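Local coordinates for protein Hpr(Ser) kinase (Coxiella burnetii, PDB 3TQF) that probably acts as both an ATP-dependent kinase and a phosphatase of a serine in the phosphocarrier protein HPr, at residues I78-P81 against K82-L86; L101-P104 against E105-P108; L154-E157 against G158-S161; L144-T147 against L148-H152; P134-P137 against G138-L141. All coordinates share one frame; numbering follows the deposited sequence.

Contact 1 (I78-P81 against K82-L86)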
loop_
_atom_site.group_PDB
_atom_site.type_symbol
_atom_site.label_atom_id
_atom_site.label_comp_id
_atom_site.label_asym_id
_atom_site.label_seq_id
_atom_site.Cartn_x
_atom_site.Cartn_y
_atom_site.Cartn_z
ATOM N N ILE A 78 12.019 10.963 11.857
ATOM C CA ILE A 78 12.594 9.953 10.986
ATOM C C ILE A 78 13.794 10.548 10.256
ATOM O O ILE A 78 13.630 11.414 9.396
ATOM C CB ILE A 78 11.572 9.470 9.925
ATOM C CG1 ILE A 78 10.320 8.894 10.590
ATOM C CG2 ILE A 78 12.199 8.424 9.006
ATOM C CD1 ILE A 78 9.213 8.565 9.609
ATOM N N ASP A 79 14.992 10.087 10.609
ATOM C CA ASP A 79 16.212 10.435 9.881
ATOM C C ASP A 79 16.184 9.684 8.553
ATOM O O ASP A 79 16.663 8.558 8.464
ATOM C CB ASP A 79 17.450 10.052 10.705
ATOM C CG ASP A 79 18.757 10.568 10.105
ATOM O OD1 ASP A 79 18.780 10.960 8.922
ATOM O OD2 ASP A 79 19.776 10.574 10.832
ATOM N N VAL A 80 15.614 10.314 7.529
ATOM C CA VAL A 80 15.392 9.658 6.238
ATOM C C VAL A 80 16.679 9.145 5.583
ATOM O O VAL A 80 16.691 8.029 5.074
ATOM C CB VAL A 80 14.609 10.569 5.251
ATOM C CG1 VAL A 80 14.635 9.995 3.844
ATOM C CG2 VAL A 80 13.175 10.755 5.723
ATOM N N PRO A 81 17.757 9.953 5.587
ATOM C CA PRO A 81 19.041 9.468 5.077
ATOM C C PRO A 81 19.528 8.185 5.743
ATOM O O PRO A 81 19.939 7.253 5.052
ATOM C CB PRO A 81 19.996 10.617 5.392
ATOM C CG PRO A 81 19.161 11.810 5.356
ATOM C CD PRO A 81 17.788 11.407 5.815
ATOM N N LYS A 82 19.479 8.140 7.070
ATOM C CA LYS A 82 19.901 6.957 7.809
ATOM C C LYS A 82 19.123 5.713 7.366
ATOM O O LYS A 82 19.712 4.644 7.200
ATOM C CB LYS A 82 19.719 7.174 9.316
ATOM C CG LYS A 82 20.308 6.066 10.203
ATOM C CD LYS A 82 21.663 6.441 10.779
ATOM C CE LYS A 82 22.288 5.268 11.525
ATOM N NZ LYS A 82 23.493 5.671 12.314
ATOM N N LEU A 83 17.815 5.862 7.165
ATOM C CA LEU A 83 16.931 4.727 6.891
ATOM C C LEU A 83 16.769 4.393 5.410
ATOM O O LEU A 83 16.485 3.248 5.073
ATOM C CB LEU A 83 15.540 4.962 7.498
ATOM C CG LEU A 83 15.385 4.940 9.025
ATOM C CD1 LEU A 83 13.916 4.854 9.391
ATOM C CD2 LEU A 83 16.143 3.794 9.662
ATOM N N PHE A 84 16.923 5.380 4.531
ATOM C CA PHE A 84 16.659 5.181 3.097
ATOM C C PHE A 84 17.828 5.534 2.164
ATOM O O PHE A 84 17.693 5.435 0.944
ATOM C CB PHE A 84 15.403 5.962 2.703
ATOM C CG PHE A 84 14.166 5.510 3.432
ATOM C CD1 PHE A 84 13.396 4.463 2.939
ATOM C CD2 PHE A 84 13.780 6.118 4.619
ATOM C CE1 PHE A 84 12.261 4.034 3.615
ATOM C CE2 PHE A 84 12.644 5.693 5.301
ATOM C CZ PHE A 84 11.883 4.651 4.798
ATOM N N GLY A 85 18.968 5.927 2.733
ATOM C CA GLY A 85 20.168 6.218 1.950
ATOM C C GLY A 85 20.379 7.698 1.689
ATOM O O GLY A 85 19.440 8.492 1.775
ATOM N N LEU A 86 21.620 8.060 1.362
ATOM C CA LEU A 86 21.988 9.456 1.111
ATOM C C LEU A 86 21.257 10.020 -0.109
ATOM O O LEU A 86 20.857 11.187 -0.108
ATOM C CB LEU A 86 23.502 9.602 0.918
ATOM C CG LEU A 86 24.424 9.565 2.149
ATOM C CD1 LEU A 86 24.062 10.672 3.138
ATOM C CD2 LEU A 86 24.410 8.207 2.840
#

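Contact 2 (L101-P104 against E105-P108)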
loop_
_atom_site.group_PDB
_atom_site.type_symbol
_atom_site.label_atom_id
_atom_site.label_comp_id
_atom_site.label_asym_id
_atom_site.label_seq_id
_atom_site.Cartn_x
_atom_site.Cartn_y
_atom_site.Cartn_z
ATOM N N LEU A 101 -4.167 18.319 -1.883
ATOM C CA LEU A 101 -4.994 17.174 -1.503
ATOM C C LEU A 101 -6.276 17.667 -0.868
ATOM O O LEU A 101 -6.234 18.351 0.147
ATOM C CB LEU A 101 -4.254 16.276 -0.513
ATOM C CG LEU A 101 -2.939 15.642 -0.976
ATOM C CD1 LEU A 101 -2.290 14.918 0.182
ATOM C CD2 LEU A 101 -3.162 14.697 -2.148
ATOM N N VAL A 102 -7.408 17.309 -1.466
ATOM C CA VAL A 102 -8.713 17.821 -1.060
ATOM C C VAL A 102 -9.632 16.679 -0.660
ATOM O O VAL A 102 -9.572 15.601 -1.244
ATOM C CB VAL A 102 -9.375 18.596 -2.214
ATOM C CG1 VAL A 102 -10.765 19.083 -1.817
ATOM C CG2 VAL A 102 -8.497 19.762 -2.635
ATOM N N LYS A 103 -10.480 16.922 0.336
ATOM C CA LYS A 103 -11.471 15.939 0.761
ATOM C C LYS A 103 -12.533 15.868 -0.331
ATOM O O LYS A 103 -12.993 16.907 -0.807
ATOM C CB LYS A 103 -12.124 16.340 2.086
ATOM C CG LYS A 103 -11.154 16.590 3.251
ATOM C CD LYS A 103 -10.933 15.361 4.119
ATOM C CE LYS A 103 -10.224 15.734 5.420
ATOM N NZ LYS A 103 -11.127 16.423 6.388
ATOM N N PRO A 104 -12.925 14.650 -0.740
ATOM C CA PRO A 104 -13.898 14.473 -1.814
ATOM C C PRO A 104 -15.127 15.374 -1.725
ATOM O O PRO A 104 -15.584 15.878 -2.748
ATOM C CB PRO A 104 -14.298 13.008 -1.669
ATOM C CG PRO A 104 -13.079 12.352 -1.155
ATOM C CD PRO A 104 -12.384 13.357 -0.285
ATOM N N GLU A 105 -15.647 15.577 -0.515
ATOM C CA GLU A 105 -16.878 16.361 -0.318
ATOM C C GLU A 105 -16.677 17.838 -0.675
ATOM O O GLU A 105 -17.614 18.503 -1.120
ATOM C CB GLU A 105 -17.396 16.271 1.129
ATOM C CG GLU A 105 -17.128 14.961 1.863
ATOM C CD GLU A 105 -15.810 14.983 2.628
ATOM O OE1 GLU A 105 -15.695 15.774 3.592
ATOM O OE2 GLU A 105 -14.890 14.218 2.262
ATOM N N LYS A 106 -15.456 18.339 -0.471
ATOM C CA LYS A 106 -15.127 19.749 -0.698
ATOM C C LYS A 106 -14.556 19.990 -2.097
ATOM O O LYS A 106 -14.187 21.114 -2.445
ATOM C CB LYS A 106 -14.130 20.223 0.365
ATOM C CG LYS A 106 -14.669 20.128 1.797
ATOM C CD LYS A 106 -13.553 20.075 2.840
ATOM C CE LYS A 106 -14.081 19.607 4.190
ATOM N NZ LYS A 106 -13.012 19.589 5.226
HETATM N N MSE A 107 -14.500 18.929 -2.896
HETATM C CA MSE A 107 -13.936 18.983 -4.235
HETATM C C MSE A 107 -14.897 19.696 -5.189
HETATM O O MSE A 107 -16.075 19.352 -5.236
HETATM C CB MSE A 107 -13.689 17.558 -4.724
HETATM C CG MSE A 107 -12.871 17.459 -5.980
HETATM SE SE MSE A 107 -10.952 17.554 -5.679
HETATM C CE MSE A 107 -10.475 17.384 -7.559
ATOM N N PRO A 108 -14.401 20.687 -5.961
ATOM C CA PRO A 108 -15.269 21.385 -6.923
ATOM C C PRO A 108 -15.744 20.495 -8.070
ATOM O O PRO A 108 -15.214 19.402 -8.272
ATOM C CB PRO A 108 -14.378 22.508 -7.476
ATOM C CG PRO A 108 -13.194 22.577 -6.586
ATOM C CD PRO A 108 -13.029 21.228 -5.971
#

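Contact 3 (L154-E157 against G158-S161)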
loop_
_atom_site.group_PDB
_atom_site.type_symbol
_atom_site.label_atom_id
_atom_site.label_comp_id
_atom_site.label_asym_id
_atom_site.label_seq_id
_atom_site.Cartn_x
_atom_site.Cartn_y
_atom_site.Cartn_z
ATOM N N LEU A 154 4.651 13.965 -18.699
ATOM C CA LEU A 154 4.354 13.646 -20.092
ATOM C C LEU A 154 3.561 14.774 -20.751
ATOM O O LEU A 154 3.828 15.140 -21.893
ATOM C CB LEU A 154 3.587 12.327 -20.202
ATOM C CG LEU A 154 4.398 11.061 -19.933
ATOM C CD1 LEU A 154 3.491 9.846 -19.971
ATOM C CD2 LEU A 154 5.529 10.919 -20.939
ATOM N N LYS A 155 2.601 15.328 -20.021
ATOM C CA LYS A 155 1.769 16.415 -20.536
ATOM C C LYS A 155 2.575 17.691 -20.820
ATOM O O LYS A 155 2.375 18.339 -21.845
ATOM C CB LYS A 155 0.622 16.711 -19.564
ATOM C CG LYS A 155 -0.336 17.779 -20.067
ATOM C CD LYS A 155 -1.727 17.659 -19.453
ATOM C CE LYS A 155 -2.714 18.602 -20.157
ATOM N NZ LYS A 155 -4.143 18.301 -19.823
HETATM N N MSE A 156 3.487 18.039 -19.914
HETATM C CA MSE A 156 4.352 19.204 -20.096
HETATM C C MSE A 156 5.316 18.993 -21.250
HETATM O O MSE A 156 5.606 19.929 -21.989
HETATM C CB MSE A 156 5.144 19.513 -18.819
HETATM C CG MSE A 156 4.311 20.045 -17.648
HETATM SE SE MSE A 156 3.119 21.546 -18.082
HETATM C CE MSE A 156 1.480 20.545 -18.403
ATOM N N GLU A 157 5.817 17.770 -21.399
ATOM C CA GLU A 157 6.645 17.420 -22.552
ATOM C C GLU A 157 5.834 17.443 -23.847
ATOM O O GLU A 157 6.386 17.661 -24.920
ATOM C CB GLU A 157 7.304 16.054 -22.350
ATOM C CG GLU A 157 8.483 16.111 -21.391
ATOM C CD GLU A 157 8.961 14.750 -20.941
ATOM O OE1 GLU A 157 8.588 13.737 -21.574
ATOM O OE2 GLU A 157 9.721 14.694 -19.949
ATOM N N GLY A 158 4.530 17.212 -23.733
ATOM C CA GLY A 158 3.618 17.328 -24.859
ATOM C C GLY A 158 3.498 18.750 -25.368
ATOM O O GLY A 158 3.479 18.974 -26.580
ATOM N N TYR A 159 3.412 19.715 -24.452
ATOM C CA TYR A 159 3.346 21.127 -24.836
ATOM C C TYR A 159 4.679 21.610 -25.374
ATOM O O TYR A 159 4.717 22.394 -26.315
ATOM C CB TYR A 159 2.917 22.017 -23.663
ATOM C CG TYR A 159 1.482 21.815 -23.214
ATOM C CD1 TYR A 159 0.430 21.820 -24.132
ATOM C CD2 TYR A 159 1.171 21.640 -21.865
ATOM C CE1 TYR A 159 -0.888 21.636 -23.721
ATOM C CE2 TYR A 159 -0.146 21.457 -21.445
ATOM C CZ TYR A 159 -1.170 21.456 -22.377
ATOM O OH TYR A 159 -2.473 21.275 -21.967
ATOM N N ASP A 160 5.769 21.149 -24.771
ATOM C CA ASP A 160 7.108 21.508 -25.232
ATOM C C ASP A 160 7.395 20.975 -26.633
ATOM O O ASP A 160 8.084 21.628 -27.411
ATOM C CB ASP A 160 8.178 21.025 -24.245
ATOM C CG ASP A 160 8.370 21.983 -23.074
ATOM O OD1 ASP A 160 8.616 23.189 -23.328
ATOM O OD2 ASP A 160 8.291 21.532 -21.906
ATOM N N SER A 161 6.865 19.797 -26.949
ATOM C CA SER A 161 6.946 19.256 -28.305
ATOM C C SER A 161 6.120 20.085 -29.280
ATOM O O SER A 161 6.575 20.383 -30.377
ATOM C CB SER A 161 6.463 17.807 -28.344
ATOM O OG SER A 161 7.293 16.976 -27.557
#

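Contact 4 (L144-T147 against L148-H152)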
loop_
_atom_site.group_PDB
_atom_site.type_symbol
_atom_site.label_atom_id
_atom_site.label_comp_id
_atom_site.label_asym_id
_atom_site.label_seq_id
_atom_site.Cartn_x
_atom_site.Cartn_y
_atom_site.Cartn_z
ATOM N N LEU A 144 -1.066 6.651 -6.646
ATOM C CA LEU A 144 -1.914 7.586 -7.369
ATOM C C LEU A 144 -1.190 8.895 -7.630
ATOM O O LEU A 144 -1.212 9.414 -8.744
ATOM C CB LEU A 144 -3.214 7.839 -6.599
ATOM C CG LEU A 144 -4.113 6.611 -6.377
ATOM C CD1 LEU A 144 -5.443 7.029 -5.780
ATOM C CD2 LEU A 144 -4.319 5.843 -7.662
ATOM N N ILE A 145 -0.530 9.411 -6.601
ATOM C CA ILE A 145 0.235 10.651 -6.702
ATOM C C ILE A 145 1.443 10.488 -7.619
ATOM O O ILE A 145 1.759 11.382 -8.393
ATOM C CB ILE A 145 0.685 11.126 -5.311
ATOM C CG1 ILE A 145 -0.532 11.550 -4.483
ATOM C CG2 ILE A 145 1.682 12.286 -5.417
ATOM C CD1 ILE A 145 -1.199 12.819 -4.965
ATOM N N GLU A 146 2.114 9.347 -7.542
ATOM C CA GLU A 146 3.219 9.057 -8.461
ATOM C C GLU A 146 2.734 9.033 -9.903
ATOM O O GLU A 146 3.392 9.558 -10.792
ATOM C CB GLU A 146 3.880 7.718 -8.115
ATOM C CG GLU A 146 4.927 7.258 -9.127
ATOM C CD GLU A 146 5.465 5.885 -8.816
ATOM O OE1 GLU A 146 6.342 5.765 -7.941
ATOM O OE2 GLU A 146 5.009 4.915 -9.447
ATOM N N THR A 147 1.582 8.412 -10.124
ATOM C CA THR A 147 0.993 8.315 -11.459
ATOM C C THR A 147 0.531 9.684 -11.960
ATOM O O THR A 147 0.709 10.010 -13.133
ATOM C CB THR A 147 -0.186 7.329 -11.470
ATOM O OG1 THR A 147 0.243 6.077 -10.924
ATOM C CG2 THR A 147 -0.691 7.107 -12.881
ATOM N N LEU A 148 -0.052 10.478 -11.063
ATOM C CA LEU A 148 -0.473 11.841 -11.383
ATOM C C LEU A 148 0.701 12.695 -11.840
ATOM O O LEU A 148 0.564 13.498 -12.764
ATOM C CB LEU A 148 -1.104 12.496 -10.160
ATOM C CG LEU A 148 -1.763 13.855 -10.368
ATOM C CD1 LEU A 148 -3.096 13.705 -11.086
ATOM C CD2 LEU A 148 -1.949 14.541 -9.030
ATOM N N VAL A 149 1.847 12.524 -11.181
ATOM C CA VAL A 149 3.035 13.335 -11.458
ATOM C C VAL A 149 3.685 12.917 -12.765
ATOM O O VAL A 149 4.117 13.763 -13.535
ATOM C CB VAL A 149 4.070 13.247 -10.307
ATOM C CG1 VAL A 149 5.366 13.947 -10.683
ATOM C CG2 VAL A 149 3.497 13.848 -9.029
ATOM N N ARG A 150 3.753 11.614 -13.013
ATOM C CA ARG A 150 4.329 11.090 -14.257
ATOM C C ARG A 150 3.490 11.498 -15.461
ATOM O O ARG A 150 4.031 11.808 -16.520
ATOM C CB ARG A 150 4.460 9.566 -14.192
ATOM C CG ARG A 150 5.467 9.084 -13.152
ATOM C CD ARG A 150 5.409 7.590 -12.974
ATOM N NE ARG A 150 5.889 6.901 -14.167
ATOM C CZ ARG A 150 5.545 5.669 -14.529
ATOM N NH1 ARG A 150 4.697 4.950 -13.800
ATOM N NH2 ARG A 150 6.049 5.154 -15.640
ATOM N N ASN A 151 2.171 11.496 -15.292
ATOM C CA ASN A 151 1.257 11.983 -16.324
ATOM C C ASN A 151 1.464 13.457 -16.593
ATOM O O ASN A 151 1.402 13.897 -17.741
ATOM C CB ASN A 151 -0.212 11.742 -15.933
ATOM C CG ASN A 151 -0.798 10.504 -16.582
ATOM O OD1 ASN A 151 -0.079 9.595 -16.985
ATOM N ND2 ASN A 151 -2.116 10.468 -16.691
ATOM N N HIS A 152 1.703 14.219 -15.531
ATOM C CA HIS A 152 1.948 15.650 -15.664
ATOM C C HIS A 152 3.214 15.921 -16.479
ATOM O O HIS A 152 3.215 16.781 -17.358
ATOM C CB HIS A 152 2.044 16.325 -14.292
ATOM C CG HIS A 152 2.391 17.776 -14.368
ATOM N ND1 HIS A 152 1.459 18.748 -14.656
ATOM C CD2 HIS A 152 3.574 18.417 -14.230
ATOM C CE1 HIS A 152 2.053 19.929 -14.681
ATOM N NE2 HIS A 152 3.337 19.754 -14.425
#

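Contact 5 (P134-P137 against G138-L141)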
loop_
_atom_site.group_PDB
_atom_site.type_symbol
_atom_site.label_atom_id
_atom_site.label_comp_id
_atom_site.label_asym_id
_atom_site.label_seq_id
_atom_site.Cartn_x
_atom_site.Cartn_y
_atom_site.Cartn_z
ATOM N N PRO A 134 -8.592 14.532 -5.141
ATOM C CA PRO A 134 -9.475 13.999 -4.113
ATOM C C PRO A 134 -8.822 12.867 -3.338
ATOM O O PRO A 134 -8.281 11.943 -3.940
ATOM C CB PRO A 134 -10.660 13.473 -4.914
ATOM C CG PRO A 134 -10.090 13.106 -6.215
ATOM C CD PRO A 134 -8.993 14.081 -6.486
ATOM N N ILE A 135 -8.882 12.943 -2.012
ATOM C CA ILE A 135 -8.232 11.962 -1.154
ATOM C C ILE A 135 -9.245 10.977 -0.575
ATOM O O ILE A 135 -10.067 11.340 0.261
ATOM C CB ILE A 135 -7.438 12.650 -0.016
ATOM C CG1 ILE A 135 -6.691 11.615 0.830
ATOM C CG2 ILE A 135 -8.354 13.491 0.868
ATOM C CD1 ILE A 135 -5.478 12.192 1.568
ATOM N N HIS A 136 -9.187 9.733 -1.043
ATOM C CA HIS A 136 -9.967 8.642 -0.465
ATOM C C HIS A 136 -9.023 7.793 0.378
ATOM O O HIS A 136 -7.886 7.555 -0.032
ATOM C CB HIS A 136 -10.582 7.781 -1.563
ATOM C CG HIS A 136 -11.526 8.521 -2.458
ATOM N ND1 HIS A 136 -12.871 8.647 -2.182
ATOM C CD2 HIS A 136 -11.322 9.163 -3.633
ATOM C CE1 HIS A 136 -13.453 9.339 -3.144
ATOM N NE2 HIS A 136 -12.535 9.666 -4.036
ATOM N N PRO A 137 -9.478 7.326 1.555
ATOM C CA PRO A 137 -8.559 6.524 2.364
ATOM C C PRO A 137 -8.369 5.116 1.791
ATOM O O PRO A 137 -9.350 4.425 1.519
ATOM C CB PRO A 137 -9.245 6.466 3.744
ATOM C CG PRO A 137 -10.517 7.279 3.626
ATOM C CD PRO A 137 -10.817 7.402 2.170
ATOM N N GLY A 138 -7.115 4.718 1.589
ATOM C CA GLY A 138 -6.787 3.345 1.208
ATOM C C GLY A 138 -7.094 2.951 -0.230
ATOM O O GLY A 138 -7.694 1.900 -0.475
ATOM N N ARG A 139 -6.689 3.791 -1.180
ATOM C CA ARG A 139 -6.707 3.431 -2.597
ATOM C C ARG A 139 -5.288 3.500 -3.156
ATOM O O ARG A 139 -5.091 3.656 -4.366
ATOM C CB ARG A 139 -7.635 4.355 -3.389
ATOM C CG ARG A 139 -9.060 4.361 -2.886
ATOM C CD ARG A 139 -10.015 4.939 -3.908
ATOM N NE ARG A 139 -11.378 4.969 -3.390
ATOM C CZ ARG A 139 -12.428 5.435 -4.056
ATOM N NH1 ARG A 139 -12.293 5.919 -5.286
ATOM N NH2 ARG A 139 -13.627 5.418 -3.489
ATOM N N ASN A 140 -4.309 3.365 -2.263
ATOM C CA ASN A 140 -2.895 3.432 -2.609
ATOM C C ASN A 140 -2.538 4.817 -3.126
ATOM O O ASN A 140 -2.046 4.974 -4.241
ATOM C CB ASN A 140 -2.520 2.329 -3.611
ATOM C CG ASN A 140 -1.079 1.831 -3.435
ATOM O OD1 ASN A 140 -0.145 2.612 -3.174
ATOM N ND2 ASN A 140 -0.897 0.516 -3.578
ATOM N N LEU A 141 -2.771 5.815 -2.277
ATOM C CA LEU A 141 -2.479 7.218 -2.588
ATOM C C LEU A 141 -1.053 7.476 -3.102
ATOM O O LEU A 141 -0.872 8.300 -3.992
ATOM C CB LEU A 141 -2.765 8.097 -1.364
ATOM C CG LEU A 141 -2.582 9.609 -1.505
ATOM C CD1 LEU A 141 -3.484 10.180 -2.578
ATOM C CD2 LEU A 141 -2.845 10.288 -0.170
#

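Contact 1 (I78-P81 against K82-L86)
D79 meets K82 at the start of a short helix, where the aspartate holds the N-cap position. Its CG is anti to its own backbone N (chi1 -172°), which carries the carboxylate round to the first turn, where OD1 accepts from K82 N in a weak, 3.4 Å but nearly straight bond. Aspartate suits this place because its short acid can reach an amide that has no carbonyl before it in the helix. The flank of the carboxylate also lies against K82 CB, while the lysine tail runs off and leaves NZ 6.3 Å from D79 OD2. P81 fits the first turn too, since its ring nitrogen has no hydrogen to offer there.

Backbone bonds wind the rest of the turn. L83 N gives to D79 O and, weakly, to V80 O; F84 N gives to V80 O at 2.7 Å. G85 N closes on P81 O at 2.8 Å, and G85 then leaves the helix with a positive phi of 99°, a conformation glycine adopts easily.

Apolar contacts are few. I78 CG2 touches L83 CD1 at 4.0 Å, the two branched side chains meeting at about a right angle. V80 CG1 reaches F84 CD2 at 4.0 Å, and V80 O lies at the edge of the phenyl ring, in its plane.

I78 packs on L34, V80 on I37 and F84 on both, all on helix 29-38, and strand 69-72 pairs with the incoming strand 76-79. L83 packs on N151 of the second subunit and F84 on R150 of that subunit, whose NH2 also bonds to L83 O.

Contact 2 (L101-P104 against E105-P108)
From K103 to M107 the backbone curls into a tight 3-10 turn, in which K106 N donates to K103 O at 2.9 Å and M107 N to P104 O at 3.2 Å. Both donors stand above the plane of the carbonyl they use, the second by 70°, consistent with the tight winding. P104 suits the first position of such a turn because its ring holds phi near the value needed.

On one flank V102 and M107, a selenomethionine, cover each other: V102 CB lies 3.9 Å from M107 SE, and V102 CG1 rests beside the peptide that joins K106 to M107. The turn follows the end of strand 92-102, a member of the central mixed sheet that runs parallel to strands 17-23 and 126-134. The long, flexible M107 chain bends at chi2 (83°) and packs on L117, L132 and P134 of the neighbouring strands.

On the other flank K103 and K106 lie side by side and point the same way, their NZ atoms 3.9 Å apart. They gather round one acid, E24, which forms a salt bridge with K106 and a long, weak ion pair with K103; E24 belongs to a probable Walker A loop. E105 bends back at chi2 (91°) over the turn, so that its OE2 comes within 3.5 Å of K103 CB and stands beside the P104 ring at CD, 3.7 Å away.

Contact 3 (L154-E157 against G158-S161)
Y159 lies alongside K155 and is crossed by M156 in the C-terminal half of alpha helix 141-165, a contact of neighbouring turns. Its CB starts near M156 O. Because CG is anti to its own carbonyl carbon (chi1 -68°), the ring lies against the preceding turn. There CD2 passes K155 O at 3.5 Å and meets M156 CE at 3.6 Å. The next ring atom, CE2, has the same methyl at 3.6 Å, so M156 CE sits at the edge of the ring, near its plane. CE2 also touches K155 CG at 3.9 Å. Farther out CZ follows the lysine chain, and at the tip Y159 OH comes 3.2 Å from K155 CE. Lysine and tyrosine thus run side by side in the same direction, which suits two residues whose long apolar parts can cover one another on a surface helix, probably with the polar ends in solvent. M156, a selenomethionine, bends at chi2 and chi3 to bring its methyl across.

The backbone beneath is regular: G158 N, Y159 N and D160 N each donate four residues back, to L154 O, K155 O and M156 O. L154 faces another way and packs on L83 of the third subunit, while the carboxylate of E157 forms a salt bridge with R153 one turn earlier.

Serine can feed its hydroxyl back into its own helix. E157 O takes two donors, S161 N and S161 OG, which arrive from opposite faces of its plane; the hydroxyl bond, S161 OG to E157 O, measures 2.9 Å.

Contact 4 (L144-T147 against L148-H152)
E146 and R150 stand side by side, one turn apart, and point the same way. They touch through their aliphatic parts, E146 CG to R150 CD at 3.9 Å. Their charged ends do not pair: carboxylate and guanidinium planes are 82° apart, and E146 OE2 remains 4.4 Å from R150 NH1, beyond a salt bridge. Each end has another partner. E146 forms a salt bridge with R39 and accepts from H41 NE2, while the arginine chain bends at chi3 (68°), and its NH2 donates to L83 O of the third subunit. The nearby acid and base probably still favour each other's charge.

On a different flank I145 touches V149 and, more loosely, L148. Its CG2 lies 4.3 Å from V149 CG2, and its CD1 is 4.5 Å from L148 CD2. All three are buried, which suits their branched apolar side chains: this is the sheet-facing side of alpha helix 141-165, laid on the central mixed sheet, and the helix's other side is partly covered by the third subunit. I145 packs on L101, L148 on I99 and F133, and V149 on V19. Regular bonds to the carbonyl four residues back hold the turns, among them L148 N to L144 O at 2.8 Å and N151 N to T147 O at 3.0 Å.

T147 turns its hydroxyl back along the helix to L143 O, with OG1 beside its own backbone N (chi1 -53°), an answer to the burial of a polar group. N151 CB sits 3.4 Å from T147 O, and its amide makes a weak hydrogen bond to I77 O of the third subunit.

Contact 5 (P134-P137 against G138-L141)
H136 and R139 lie flat against each other, ring on guanidinium, with centres 3.8 Å apart and planes only 8° from parallel. R139 CZ stands 3.6 Å above the imidazole, displaced toward its rim, whereas H136 CG sits over the centre of the guanidinium. NH2 passes over ND1 and NH1 over CD2, and nearer the backbone R139 NE approaches H136 CB at 3.4 Å. Arginine suits this place because its chain, extended from CG to NE, can lay a broad flat cation over a ring three residues back.

A second, apolar touch joins I135 and L141, whose CD1 and CD2 respectively come within 3.7 Å. I135 CG1 and L141 CG both lie anti to their backbone N (chi1 -177° in each), which lets the side-chain ends meet across the bend.

This loop leads from strand 126-134 of the central sheet into helix 141-165. The reversal uses two residues of positive phi: G138 (74°), where glycine is favoured and which follows the rigid P137, and N140, which is also the N-cap; L141 then begins the helix.

Farther out, P104 packs on H136. The guanidinium is fixed from another chain: R139 NH1 forms a salt bridge with E31 of the third subunit and NH2 bonds to N26 OD1 of that subunit. R139 also packs on G28 there, so it reaches a probable Walker A loop of its neighbour. A bound phosphate ion, probably from the crystallisation liquor, lies near R139 NH1, a long and weak approach.

Contacts 2, 4 and 5 form a connected group. V102 O and I135 N, 2.9 Å apart, probably share a hydrogen bond that joins contact 2 to contact 5, L101 CD2 lies 3.9 Å from I145 CD1 of contact 4, and L144 CD1 is 3.7 Å from R139 O of contact 5. Contact 3 continues the helix of contact 4, their centres about 14 Å apart. Contact 1 stands alone within the chain, its nearest atoms about 13 Å from contact 4, yet between subunits contact 1 of one chain meets contact 4 of another. R139 of contact 5 reaches the probable Walker A loop of the third subunit, its side chain about 4 Å from a bound phosphate ion.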